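Probable thiol peroxidase (Chromobacterium violaceum, PDB 3KEB) is probably a peroxidase of the redoxin family, with a thioredoxin-like fold. Local coordinates at residues Y10-P16 with E129-S133; V17-F21 with Y151-L155; L28-L33 with F119-Y123; E72-F76 with F161-D165; D91-L96 with L110-L114. One frame throughout, in Å; residues are numbered along the deposited sequence.

Contact 1. Residues Y10-P16 with E129-S133; sequences YGDEMLP and EYPLS
Tyr10 and Leu132 pack ring against methyl where a small beta hairpin, strands 7-10 and 13-16, meets the loop that follows helix 119-122. The hairpin reverses through a type II' turn, in which Tyr10 and Glu13 exchange backbone hydrogen bonds in both directions. The tight part of the contact is apolar. With CG swung anti to the backbone N (chi1 170°), the Tyr10 ring lies against Leu132, whose CD1 stands over one face at 4.0 Å from the ring centroid, 27° off the normal: a CH-pi contact. Pro131, entered through a cis peptide bond, comes to the same ring at its edge, CG lying 3.6 Å from Tyr10 CE2. Leu15 divides its two methyls: CD1 sits 3.7 Å from Leu132 CB and also reaches Pro131 CD, whereas CD2 turns to the backbone, 3.3 Å from Tyr130 O.

The outer side is looser and more polar. Glu13 bends at chi2 and lays CG 4.0 Å from Pro131 CD, while its carboxylate comes to the Tyr130 ring obliquely, the two planes 83° apart. Lys38 of the second subunit packs on Tyr130, Pro131 and Leu132, and His39 of that subunit meets the Tyr130 ring, so the loop is held between the hairpin and the dimer partner. Solvent takes part at the Pro16 end, where one water donates to Pro16 O at 2.8 Å and accepts weakly from Glu129 N at 3.1 Å. Beside it the extended Glu129 chain runs across the proline ring, bringing OE2 to 3.3 Å from Pro16 CG.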
# COMPACT_ATOMS: atom_id res chain seq x y z
N TYR A 10 -16.45 -1.71 -11.42
CA TYR A 10 -15.13 -2.30 -11.61
C TYR A 10 -15.39 -3.66 -12.24
O TYR A 10 -15.80 -4.58 -11.58
CB TYR A 10 -14.38 -2.41 -10.25
CG TYR A 10 -13.11 -3.21 -10.29
CD1 TYR A 10 -12.05 -2.81 -11.08
CD2 TYR A 10 -12.94 -4.34 -9.50
CE1 TYR A 10 -10.87 -3.54 -11.12
CE2 TYR A 10 -11.73 -5.06 -9.51
CZ TYR A 10 -10.71 -4.64 -10.31
OH TYR A 10 -9.52 -5.32 -10.34
N GLY A 11 -15.20 -3.76 -13.55
CA GLY A 11 -15.61 -4.98 -14.27
C GLY A 11 -17.09 -5.20 -14.11
O GLY A 11 -17.89 -4.25 -14.34
N ASP A 12 -17.46 -6.38 -13.62
CA ASP A 12 -18.86 -6.70 -13.39
C ASP A 12 -19.31 -6.41 -11.94
O ASP A 12 -20.43 -6.77 -11.54
CB ASP A 12 -19.19 -8.15 -13.83
CG ASP A 12 -18.88 -9.21 -12.77
OD1 ASP A 12 -18.12 -8.95 -11.81
OD2 ASP A 12 -19.41 -10.34 -12.93
N GLU A 13 -18.49 -5.74 -11.16
CA GLU A 13 -18.92 -5.45 -9.77
C GLU A 13 -19.28 -3.95 -9.67
O GLU A 13 -18.63 -3.12 -10.29
CB GLU A 13 -17.77 -5.73 -8.83
CG GLU A 13 -17.22 -7.19 -8.82
CD GLU A 13 -18.03 -8.09 -7.96
OE1 GLU A 13 -19.05 -7.63 -7.41
OE2 GLU A 13 -17.68 -9.29 -7.85
N MSE A 14 -20.32 -3.62 -8.89
CA MSE A 14 -20.71 -2.25 -8.60
C MSE A 14 -20.58 -2.09 -7.08
O MSE A 14 -21.23 -2.80 -6.31
CB MSE A 14 -22.18 -2.09 -9.01
CG MSE A 14 -22.56 -0.74 -9.29
SE MSE A 14 -24.41 -0.80 -10.03
CE MSE A 14 -25.23 -2.24 -9.11
N LEU A 15 -19.71 -1.18 -6.68
CA LEU A 15 -19.23 -1.07 -5.31
C LEU A 15 -19.55 0.29 -4.72
O LEU A 15 -19.34 1.33 -5.38
CB LEU A 15 -17.73 -1.28 -5.28
CG LEU A 15 -17.23 -2.58 -5.94
CD1 LEU A 15 -15.67 -2.60 -5.95
CD2 LEU A 15 -17.89 -3.88 -5.34
N PRO A 16 -20.05 0.31 -3.49
CA PRO A 16 -20.23 1.65 -2.87
C PRO A 16 -18.96 2.38 -2.62
O PRO A 16 -17.89 1.76 -2.40
CB PRO A 16 -20.94 1.34 -1.54
CG PRO A 16 -21.27 -0.19 -1.55
CD PRO A 16 -20.33 -0.79 -2.55
N GLU A 129 -15.91 -2.87 -0.03
CA GLU A 129 -16.33 -4.20 -0.53
C GLU A 129 -15.37 -4.83 -1.49
O GLU A 129 -14.77 -4.16 -2.29
CB GLU A 129 -17.67 -4.11 -1.25
CG GLU A 129 -18.75 -3.60 -0.39
CD GLU A 129 -20.13 -3.86 -0.96
OE1 GLU A 129 -20.26 -4.60 -1.97
OE2 GLU A 129 -21.09 -3.30 -0.38
N TYR A 130 -15.30 -6.17 -1.43
CA TYR A 130 -14.57 -7.00 -2.39
C TYR A 130 -15.00 -6.60 -3.79
O TYR A 130 -16.23 -6.43 -4.01
CB TYR A 130 -14.93 -8.52 -2.17
CG TYR A 130 -14.47 -9.41 -3.31
CD1 TYR A 130 -13.14 -9.80 -3.41
CD2 TYR A 130 -15.36 -9.85 -4.30
CE1 TYR A 130 -12.70 -10.58 -4.47
CE2 TYR A 130 -14.92 -10.68 -5.35
CZ TYR A 130 -13.58 -11.03 -5.43
OH TYR A 130 -13.09 -11.82 -6.46
N PRO A 131 -14.07 -6.53 -4.73
CA PRO A 131 -12.63 -6.77 -4.60
C PRO A 131 -11.76 -5.53 -4.38
O PRO A 131 -10.55 -5.62 -4.44
CB PRO A 131 -12.27 -7.36 -5.97
CG PRO A 131 -13.32 -6.90 -6.87
CD PRO A 131 -14.42 -6.29 -6.13
N LEU A 132 -12.37 -4.36 -4.24
CA LEU A 132 -11.60 -3.12 -4.10
C LEU A 132 -11.55 -2.60 -2.65
O LEU A 132 -11.15 -1.46 -2.42
CB LEU A 132 -12.10 -2.05 -5.07
CG LEU A 132 -11.82 -2.35 -6.55
CD1 LEU A 132 -12.31 -1.20 -7.41
CD2 LEU A 132 -10.31 -2.69 -6.84
N SER A 133 -11.90 -3.45 -1.70
CA SER A 133 -11.82 -3.12 -0.30
C SER A 133 -10.46 -2.52 0.09
O SER A 133 -9.37 -3.09 -0.23
CB SER A 133 -12.04 -4.37 0.51
OG SER A 133 -12.04 -4.06 1.87
O HOH W 1 -21.63 -4.39 -4.40
O HOH W 2 -17.59 -0.33 -0.54

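Contact 2. Residues V17-F21 with Y151-L155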
# COMPACT_ATOMS: atom_id res chain seq x y z
N VAL A 17 -19.04 3.71 -2.71
CA VAL A 17 -17.97 4.61 -2.35
C VAL A 17 -18.53 5.48 -1.25
O VAL A 17 -19.61 6.04 -1.38
CB VAL A 17 -17.52 5.43 -3.54
CG1 VAL A 17 -16.31 6.37 -3.19
CG2 VAL A 17 -17.15 4.46 -4.74
N ILE A 18 -17.75 5.60 -0.17
CA ILE A 18 -18.20 6.12 1.08
C ILE A 18 -17.48 7.40 1.48
O ILE A 18 -16.29 7.54 1.26
CB ILE A 18 -17.95 5.06 2.21
CG1 ILE A 18 -18.64 3.72 1.89
CG2 ILE A 18 -18.45 5.62 3.51
CD1 ILE A 18 -20.11 3.90 1.71
N GLY A 19 -18.22 8.31 2.12
CA GLY A 19 -17.64 9.54 2.65
C GLY A 19 -18.17 10.75 1.90
O GLY A 19 -18.86 10.61 0.91
N ASP A 20 -17.75 11.93 2.33
CA ASP A 20 -18.19 13.20 1.75
C ASP A 20 -17.11 13.70 0.78
O ASP A 20 -16.06 14.19 1.17
CB ASP A 20 -18.36 14.24 2.85
CG ASP A 20 -19.55 13.93 3.78
OD1 ASP A 20 -20.45 13.15 3.39
OD2 ASP A 20 -19.59 14.50 4.89
N PHE A 21 -17.42 13.62 -0.48
CA PHE A 21 -16.47 13.99 -1.52
C PHE A 21 -16.50 15.51 -1.64
O PHE A 21 -17.61 16.10 -1.62
CB PHE A 21 -16.90 13.32 -2.82
CG PHE A 21 -15.96 13.60 -3.99
CD1 PHE A 21 -14.69 13.15 -3.97
CD2 PHE A 21 -16.41 14.27 -5.11
CE1 PHE A 21 -13.86 13.37 -5.02
CE2 PHE A 21 -15.59 14.51 -6.18
CZ PHE A 21 -14.31 14.06 -6.13
N TYR A 151 -13.48 22.32 -9.26
CA TYR A 151 -14.07 21.20 -9.98
C TYR A 151 -13.74 19.92 -9.22
O TYR A 151 -12.59 19.73 -8.75
CB TYR A 151 -13.46 21.10 -11.41
CG TYR A 151 -13.98 19.96 -12.16
CD1 TYR A 151 -15.15 20.07 -12.86
CD2 TYR A 151 -13.33 18.70 -12.11
CE1 TYR A 151 -15.67 18.96 -13.56
CE2 TYR A 151 -13.86 17.58 -12.81
CZ TYR A 151 -15.01 17.74 -13.54
OH TYR A 151 -15.59 16.70 -14.24
N SER A 152 -14.70 19.01 -9.12
CA SER A 152 -14.41 17.68 -8.56
C SER A 152 -15.26 16.61 -9.28
O SER A 152 -16.40 16.88 -9.63
CB SER A 152 -14.59 17.64 -7.02
OG SER A 152 -15.95 17.79 -6.62
N GLU A 153 -14.74 15.41 -9.46
CA GLU A 153 -15.47 14.36 -10.12
C GLU A 153 -14.94 13.04 -9.60
O GLU A 153 -13.73 12.81 -9.54
CB GLU A 153 -15.24 14.47 -11.64
CG GLU A 153 -15.85 13.34 -12.48
CD GLU A 153 -15.33 13.31 -13.92
OE1 GLU A 153 -14.38 14.03 -14.30
OE2 GLU A 153 -15.91 12.55 -14.69
N ARG A 154 -15.85 12.13 -9.30
CA ARG A 154 -15.48 10.73 -9.10
C ARG A 154 -15.89 9.92 -10.28
O ARG A 154 -16.96 10.15 -10.83
CB ARG A 154 -16.21 10.19 -7.89
CG ARG A 154 -15.69 10.79 -6.72
CD ARG A 154 -16.37 10.25 -5.51
NE ARG A 154 -17.73 10.78 -5.34
CZ ARG A 154 -18.51 10.56 -4.28
NH1 ARG A 154 -18.08 9.81 -3.29
NH2 ARG A 154 -19.76 11.06 -4.21
N LEU A 155 -15.02 9.03 -10.73
CA LEU A 155 -15.35 8.17 -11.80
C LEU A 155 -16.41 7.15 -11.40
O LEU A 155 -16.29 6.50 -10.36
CB LEU A 155 -14.09 7.41 -12.29
CG LEU A 155 -12.97 8.19 -12.93
CD1 LEU A 155 -11.92 7.13 -13.49
CD2 LEU A 155 -13.55 9.12 -14.00
O HOH W 3 -19.94 8.84 -0.85
O HOH W 4 -20.10 12.41 -1.20
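The CA atoms of Phe21 and Ser152, the nearest pair, are 8.2 Å apart, so strand 151-154 and the 17-21 loop meet through side chains and water rather than by sheet pairing. Phe21 and Arg154 form the centre, lying flat on each other and running in opposite directions. Arg154 CG stands over the middle of the Phe21 ring, 3.5 Å from its centroid and 8° off the normal, a CH-pi contact. A bend at chi3 then lays the guanidinium nearly parallel to the ring, the planes 5° apart, but displaced, so that Phe21 CB and not the ring covers its centre, with CZ 3.5 Å from that CB. Ser152 OG comes obliquely to Phe21 CE2 at 3.3 Å, its hydrogen bond going to Pro22 O, and Glu153 N lies at the ring edge. The far end of Arg154 is gripped by polar atoms: NH1 donates to Gly124 O and, at 3.2 Å, to a water. A second water accepts from Phe21 N at 3.0 Å and donates to Gly19 O at 3.0 Å. Phe6 adds a cation-pi contact to the guanidinium. Strand 139-143 lies alongside, Ala139 touching both Phe21 and Arg154, and Glu153 OE1 accepts from Asp163 N just ahead of helix 164-177.

Contact 3. Residues L28-L33 with F119-Y123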
# COMPACT_ATOMS: atom_id res chain seq x y z
N LEU A 28 -10.33 22.32 0.69
CA LEU A 28 -9.86 20.93 0.81
C LEU A 28 -9.75 20.49 2.25
O LEU A 28 -9.25 21.26 3.14
CB LEU A 28 -8.53 20.71 0.10
CG LEU A 28 -8.42 20.86 -1.42
CD1 LEU A 28 -6.99 21.02 -1.84
CD2 LEU A 28 -9.11 19.70 -2.16
N PRO A 29 -10.22 19.26 2.53
CA PRO A 29 -9.92 18.69 3.86
C PRO A 29 -8.43 18.50 4.05
O PRO A 29 -7.71 18.20 3.10
CB PRO A 29 -10.64 17.32 3.84
CG PRO A 29 -11.78 17.51 2.90
CD PRO A 29 -11.12 18.38 1.78
N SER A 30 -7.97 18.69 5.30
CA SER A 30 -6.59 18.50 5.63
C SER A 30 -6.26 17.04 5.42
O SER A 30 -7.13 16.17 5.45
CB SER A 30 -6.31 18.92 7.06
OG SER A 30 -7.02 18.06 7.93
N PHE A 31 -5.00 16.77 5.15
CA PHE A 31 -4.53 15.39 5.10
C PHE A 31 -3.14 15.29 5.70
O PHE A 31 -2.39 16.28 5.75
CB PHE A 31 -4.64 14.80 3.66
CG PHE A 31 -3.84 15.51 2.59
CD1 PHE A 31 -4.51 16.14 1.52
CD2 PHE A 31 -2.44 15.46 2.55
CE1 PHE A 31 -3.81 16.73 0.51
CE2 PHE A 31 -1.71 16.11 1.54
CZ PHE A 31 -2.38 16.71 0.50
N MSE A 32 -2.81 14.08 6.17
CA MSE A 32 -1.48 13.72 6.67
C MSE A 32 -1.09 12.44 5.95
O MSE A 32 -1.53 11.37 6.37
CB MSE A 32 -1.56 13.38 8.17
CG MSE A 32 -1.91 14.56 9.05
SE MSE A 32 -2.09 14.11 10.97
CE MSE A 32 -3.15 12.45 10.85
N LEU A 33 -0.34 12.54 4.86
CA LEU A 33 0.01 11.41 4.03
C LEU A 33 1.52 11.21 4.06
O LEU A 33 2.21 11.93 4.78
CB LEU A 33 -0.48 11.65 2.57
CG LEU A 33 -2.02 11.76 2.50
CD1 LEU A 33 -2.44 12.14 1.10
CD2 LEU A 33 -2.68 10.43 2.93
N PHE A 119 -7.94 9.23 5.58
CA PHE A 119 -7.99 10.05 4.39
C PHE A 119 -9.19 9.61 3.51
O PHE A 119 -9.94 10.44 3.02
CB PHE A 119 -6.73 9.83 3.55
CG PHE A 119 -6.82 10.43 2.19
CD1 PHE A 119 -6.57 11.78 2.00
CD2 PHE A 119 -7.19 9.66 1.11
CE1 PHE A 119 -6.69 12.33 0.77
CE2 PHE A 119 -7.32 10.21 -0.09
CZ PHE A 119 -7.06 11.57 -0.28
N HIS A 120 -9.32 8.30 3.29
CA HIS A 120 -10.36 7.82 2.36
C HIS A 120 -11.77 8.32 2.72
O HIS A 120 -12.48 8.82 1.88
CB HIS A 120 -10.41 6.29 2.30
CG HIS A 120 -9.15 5.59 1.88
ND1 HIS A 120 -7.90 5.86 2.37
CD2 HIS A 120 -9.01 4.49 1.09
CE1 HIS A 120 -7.02 5.04 1.81
NE2 HIS A 120 -7.68 4.18 1.06
N LYS A 121 -12.19 8.20 3.97
CA LYS A 121 -13.53 8.62 4.27
C LYS A 121 -13.63 10.14 4.17
O LYS A 121 -14.62 10.67 3.66
CB LYS A 121 -13.94 8.12 5.64
CG LYS A 121 -15.41 8.40 5.94
CD LYS A 121 -15.99 7.30 6.88
CE LYS A 121 -17.48 7.56 7.13
NZ LYS A 121 -18.02 6.69 8.22
N ARG A 122 -12.59 10.84 4.63
CA ARG A 122 -12.57 12.29 4.70
C ARG A 122 -12.65 12.93 3.31
O ARG A 122 -13.08 14.06 3.19
CB ARG A 122 -11.31 12.81 5.47
CG ARG A 122 -11.35 12.58 7.03
CD ARG A 122 -10.02 12.93 7.84
NE ARG A 122 -9.40 14.21 7.50
CZ ARG A 122 -9.88 15.43 7.81
NH1 ARG A 122 -11.01 15.58 8.51
NH2 ARG A 122 -9.21 16.50 7.43
N TYR A 123 -12.17 12.21 2.27
CA TYR A 123 -12.19 12.69 0.87
C TYR A 123 -13.29 11.99 0.04
O TYR A 123 -13.40 12.24 -1.15
CB TYR A 123 -10.83 12.50 0.20
CG TYR A 123 -9.97 13.76 0.32
CD1 TYR A 123 -9.43 14.13 1.52
CD2 TYR A 123 -9.75 14.59 -0.78
CE1 TYR A 123 -8.69 15.28 1.67
CE2 TYR A 123 -8.96 15.74 -0.66
CZ TYR A 123 -8.45 16.09 0.56
OH TYR A 123 -7.69 17.24 0.72
O HOH W 5 -10.04 19.33 7.47
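Tyr123 turns its ring toward Pro29 through a chi1 of -93°, well off the usual staggered values. The Tyr123 hydroxyl donates to Pro29 O over 2.6 Å, in the carbonyl plane and on a lone pair, with a C=O...O angle of 144°. The same proline covers the phenol: Pro29 CD stands over one face, 4.2 Å from the Tyr123 ring centroid, and Pro29 CB lies 3.6 Å from Tyr123 CE1. Arg122 NH2 donates to Ser30 O at 2.9 Å and to a water that also accepts from Ser30 N, but both bonds of the arginine are tentative, since a second conformer of it exists. Deeper in, Phe31 offers its ring edge to the Tyr123 hydroxyl, Phe31 CD1 to Tyr123 OH being 3.5 Å. Phe31 CB lies 3.9 Å from Phe119 CD1, at the edge of that ring, and Leu33 CD2 reaches Phe119 CB at 4.1 Å. Thus a polar outer side gives way to a buried aromatic layer, with the tyrosine hydroxyl satisfied at the border. Ile88 of strand 84-89 touches Leu33 and Phe119, and Ile141 of strand 139-143 touches Tyr123: a short helix laid on the central sheet, consistent with the alpha/beta layering of a thioredoxin-like fold.

Contact 4. Residues E72-F76 with F161-D165; sequences ETRRF and FFDFD
Phe164, the first residue of helix 164-177, drives its ring against helix 67-77 and takes the largest share of the contact. Its aromatic partner is Phe76: the planes stand 26° apart, but the centroids are 5.2 Å from each other, so the rings are slid apart and barely overlap. Phe164 CD1 lies over the Phe76 ring toward its rim, 3.7 Å from Phe76 CG. The direction that brings Phe76 there is set by chi1 of 170°, which carries its CG away from the backbone N.

CH-pi contacts form a second group. Phe76 CB stands over a face of Phe164, 4.3 Å from the centroid. One helical turn earlier, Glu72 bends at chi2 and sets CG over the Phe161 ring, 3.8 Å from its centroid and 15° off the normal. The carbon chain of the glutamate thus does the packing.

Polar atoms take a different part. Thr73 OG1 lies at the edge of two rings, 3.5 Å from Phe164 CZ and 3.8 Å from Phe162 CD2, yet its hydrogen bond goes to Leu69 O of its own helix. Glu72 OE2 is 3.5 Å from Arg75 NH1, a pairing of charges alone, since the oxygen lies well out of the guanidinium plane; the same OE2 also hydrogen-bonds to a residue adjoining the segment. Asp163 N-caps the second helix, OD1 accepting from Ala166 N.

Around this junction Leu69 of helix 67-77 touches both Phe161 and Phe162, Val54 of strand 51-55 backs Thr73 and Phe162, and farther along helix 164-177 Ile167 and Leu171 pack on Phe76.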
# COMPACT_ATOMS: atom_id res chain seq x y z
N GLU A 72 -3.16 10.13 -19.24
CA GLU A 72 -4.09 11.07 -19.88
C GLU A 72 -4.13 12.39 -19.08
O GLU A 72 -4.28 13.47 -19.62
CB GLU A 72 -5.49 10.42 -19.96
CG GLU A 72 -5.47 9.25 -20.90
CD GLU A 72 -5.02 9.63 -22.27
OE1 GLU A 72 -5.77 10.42 -22.87
OE2 GLU A 72 -3.92 9.19 -22.71
N THR A 73 -4.00 12.27 -17.79
CA THR A 73 -4.00 13.42 -16.89
C THR A 73 -2.69 14.23 -17.10
O THR A 73 -2.74 15.45 -17.17
CB THR A 73 -4.07 12.99 -15.40
OG1 THR A 73 -5.25 12.21 -15.15
CG2 THR A 73 -4.12 14.23 -14.46
N ARG A 74 -1.54 13.56 -17.20
CA ARG A 74 -0.27 14.23 -17.54
C ARG A 74 -0.38 14.95 -18.87
O ARG A 74 0.05 16.11 -19.01
CB ARG A 74 0.90 13.23 -17.59
CG ARG A 74 1.19 12.62 -16.25
CD ARG A 74 2.42 11.68 -16.21
NE ARG A 74 2.26 10.39 -16.88
CZ ARG A 74 2.90 10.04 -17.99
NH1 ARG A 74 2.69 8.85 -18.53
NH2 ARG A 74 3.73 10.90 -18.60
N ARG A 75 -0.96 14.28 -19.88
CA ARG A 75 -1.13 14.89 -21.17
C ARG A 75 -2.03 16.15 -21.12
O ARG A 75 -1.71 17.19 -21.74
CB ARG A 75 -1.64 13.91 -22.23
CG ARG A 75 -0.54 12.93 -22.68
CD ARG A 75 -1.13 11.77 -23.44
NE ARG A 75 -0.11 10.82 -23.93
CZ ARG A 75 -0.39 9.84 -24.78
NH1 ARG A 75 -1.63 9.70 -25.25
NH2 ARG A 75 0.58 9.03 -25.19
N PHE A 76 -3.14 16.06 -20.39
CA PHE A 76 -4.00 17.22 -20.20
C PHE A 76 -3.19 18.39 -19.66
O PHE A 76 -3.33 19.52 -20.13
CB PHE A 76 -5.05 16.88 -19.17
CG PHE A 76 -5.83 18.04 -18.72
CD1 PHE A 76 -6.68 18.69 -19.62
CD2 PHE A 76 -5.74 18.47 -17.42
CE1 PHE A 76 -7.41 19.78 -19.19
CE2 PHE A 76 -6.48 19.58 -16.99
CZ PHE A 76 -7.33 20.20 -17.88
N PHE A 161 -12.10 7.81 -18.23
CA PHE A 161 -11.25 8.96 -17.96
C PHE A 161 -12.05 10.11 -17.34
O PHE A 161 -13.26 10.25 -17.54
CB PHE A 161 -10.50 9.46 -19.22
CG PHE A 161 -9.61 8.44 -19.88
CD1 PHE A 161 -8.95 7.47 -19.17
CD2 PHE A 161 -9.46 8.45 -21.26
CE1 PHE A 161 -8.16 6.53 -19.80
CE2 PHE A 161 -8.65 7.52 -21.89
CZ PHE A 161 -8.01 6.56 -21.14
N PHE A 162 -11.35 10.97 -16.61
CA PHE A 162 -11.94 12.20 -16.11
C PHE A 162 -12.44 13.09 -17.25
O PHE A 162 -11.98 12.98 -18.39
CB PHE A 162 -10.89 12.97 -15.30
CG PHE A 162 -10.29 12.19 -14.17
CD1 PHE A 162 -11.11 11.67 -13.15
CD2 PHE A 162 -8.91 12.00 -14.09
CE1 PHE A 162 -10.58 10.94 -12.11
CE2 PHE A 162 -8.37 11.30 -13.01
CZ PHE A 162 -9.20 10.77 -12.04
N ASP A 163 -13.35 14.02 -16.95
CA ASP A 163 -13.93 14.94 -17.92
C ASP A 163 -12.99 16.14 -18.08
O ASP A 163 -13.25 17.24 -17.57
CB ASP A 163 -15.30 15.40 -17.46
CG ASP A 163 -16.08 16.14 -18.54
OD1 ASP A 163 -15.50 16.50 -19.56
OD2 ASP A 163 -17.29 16.38 -18.34
N PHE A 164 -11.89 15.89 -18.80
CA PHE A 164 -10.87 16.86 -18.96
C PHE A 164 -11.43 18.07 -19.73
O PHE A 164 -11.06 19.19 -19.42
CB PHE A 164 -9.67 16.29 -19.69
CG PHE A 164 -8.92 15.24 -18.91
CD1 PHE A 164 -8.34 15.53 -17.68
CD2 PHE A 164 -8.84 13.95 -19.40
CE1 PHE A 164 -7.67 14.54 -16.95
CE2 PHE A 164 -8.17 12.97 -18.69
CZ PHE A 164 -7.61 13.25 -17.47
N ASP A 165 -12.30 17.84 -20.71
CA ASP A 165 -12.92 18.98 -21.41
C ASP A 165 -13.63 19.95 -20.46
O ASP A 165 -13.54 21.17 -20.63
CB ASP A 165 -13.87 18.52 -22.49
CG ASP A 165 -13.15 17.95 -23.71
OD1 ASP A 165 -11.91 18.17 -23.86
OD2 ASP A 165 -13.82 17.25 -24.50

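Contact 5. Residues D91-L96 with L110-L114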
# COMPACT_ATOMS: atom_id res chain seq x y z
N ASP A 91 -1.10 2.52 -2.41
CA ASP A 91 0.20 1.89 -2.60
C ASP A 91 1.16 2.28 -1.49
O ASP A 91 1.06 3.39 -0.91
CB ASP A 91 0.83 2.30 -3.92
CG ASP A 91 0.02 1.89 -5.09
OD1 ASP A 91 -0.33 0.68 -5.16
OD2 ASP A 91 -0.25 2.75 -5.98
N SER A 92 2.11 1.40 -1.21
CA SER A 92 3.16 1.71 -0.25
C SER A 92 4.06 2.83 -0.82
O SER A 92 4.24 2.92 -2.05
CB SER A 92 4.02 0.51 0.05
OG SER A 92 4.71 0.10 -1.12
N PRO A 93 4.70 3.62 0.07
CA PRO A 93 5.73 4.50 -0.43
C PRO A 93 6.78 3.79 -1.28
O PRO A 93 7.23 4.34 -2.29
CB PRO A 93 6.32 5.09 0.83
CG PRO A 93 5.21 5.08 1.84
CD PRO A 93 4.43 3.81 1.51
N SER A 94 7.20 2.60 -0.88
CA SER A 94 8.21 1.85 -1.64
C SER A 94 7.76 1.59 -3.10
O SER A 94 8.58 1.68 -4.05
CB SER A 94 8.53 0.51 -0.95
OG SER A 94 8.78 0.76 0.45
N SER A 95 6.52 1.16 -3.26
CA SER A 95 5.97 0.94 -4.61
C SER A 95 5.81 2.23 -5.41
O SER A 95 6.03 2.23 -6.61
CB SER A 95 4.61 0.23 -4.57
OG SER A 95 4.77 -1.02 -3.92
N LEU A 96 5.45 3.33 -4.75
CA LEU A 96 5.35 4.65 -5.42
C LEU A 96 6.76 5.06 -5.91
O LEU A 96 6.93 5.53 -7.04
CB LEU A 96 4.73 5.67 -4.47
CG LEU A 96 3.26 5.45 -4.12
CD1 LEU A 96 2.76 6.43 -3.01
CD2 LEU A 96 2.39 5.53 -5.37
N LEU A 110 3.63 11.80 -5.41
CA LEU A 110 3.06 10.47 -5.20
C LEU A 110 2.93 10.23 -3.71
O LEU A 110 3.95 10.15 -2.97
CB LEU A 110 4.02 9.46 -5.85
CG LEU A 110 4.23 9.57 -7.35
CD1 LEU A 110 5.33 8.65 -7.81
CD2 LEU A 110 2.93 9.22 -8.12
N LEU A 111 1.69 10.16 -3.24
CA LEU A 111 1.39 10.08 -1.82
C LEU A 111 0.62 8.81 -1.53
O LEU A 111 -0.29 8.46 -2.27
CB LEU A 111 0.55 11.27 -1.38
CG LEU A 111 1.08 12.65 -1.81
CD1 LEU A 111 0.20 13.74 -1.13
CD2 LEU A 111 2.57 12.86 -1.47
N SER A 112 0.97 8.20 -0.41
CA SER A 112 0.41 6.97 0.07
C SER A 112 -0.46 7.25 1.28
O SER A 112 -0.14 8.12 2.14
CB SER A 112 1.53 6.05 0.50
OG SER A 112 1.02 4.96 1.23
N THR A 113 -1.55 6.51 1.37
CA THR A 113 -2.44 6.62 2.50
C THR A 113 -2.06 5.71 3.65
O THR A 113 -2.82 5.58 4.64
CB THR A 113 -3.87 6.32 2.12
OG1 THR A 113 -3.97 4.98 1.64
CG2 THR A 113 -4.36 7.28 1.00
N LEU A 114 -0.89 5.09 3.59
CA LEU A 114 -0.59 4.15 4.70
C LEU A 114 -0.49 4.86 6.08
O LEU A 114 -0.88 4.28 7.04
CB LEU A 114 0.60 3.23 4.42
CG LEU A 114 1.91 3.63 4.99
CD1 LEU A 114 3.05 2.63 4.77
CD2 LEU A 114 2.19 4.97 4.34
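Ser112 and Asp91 join the end of strand 109-112 to the entrance of helix 93-103, and each side-chain atom of the serine has a neighbour. Ser112 CB lies 3.0 Å from Asp91 O and 3.7 Å from Leu96 CD1. Because chi1 of 168° places OG anti to the backbone N, the hydroxyl faces Asp91 O and donates to it over 2.7 Å, with a C=O...O angle of 154°. Ser112 OG also lies 3.6 Å from Pro93 CD and accepts from Leu114 N at 3.0 Å and 163°, closing an ST turn. The apolar contacts flank it. Pro93 CD meets Leu114 CD1 at 3.7 Å on one end, and on the other Leu96 CB faces Leu110 CB at 4.1 Å, while Leu96 CD1 presses on the strand backbone, 3.5 Å from Leu111 C. Ser92 caps the helix, its OG accepting from Ser95 N, and also bonds to Asp91 of the second subunit. Strand 84-89, helix 93-103 and strand 109-112 make a beta-alpha-beta unit, whose helix start is here tied to its second strand. A single buried hydroxyl, donor on one side and acceptor on the other, therefore satisfies a carbonyl before the helix and an amide after the strand, which should hold its rotation.

In the fold
Contacts 1 and 2 adjoin in sequence, their centres 16 Å apart, and bring the N-terminal hairpin and the loop after it onto the body of the fold. Contact 2 touches contact 3, Phe21 CD1 lying 3.2 Å from Tyr123 O, and contact 4, where Leu155 CD2 packs 3.6 Å from Phe162 CD1. Contact 3 in turn meets contact 5, where Leu33 CD2 is 3.5 Å from Ser112 O on neighbouring strands. Contacts 4 and 5 lie on opposite sides of the chain's centre, about 22 Å between centres. Contacts 1 and 5 both reach the second subunit. The deposited sequence has no cysteine, so none of the contacts can be tied to a peroxidatic cysteine.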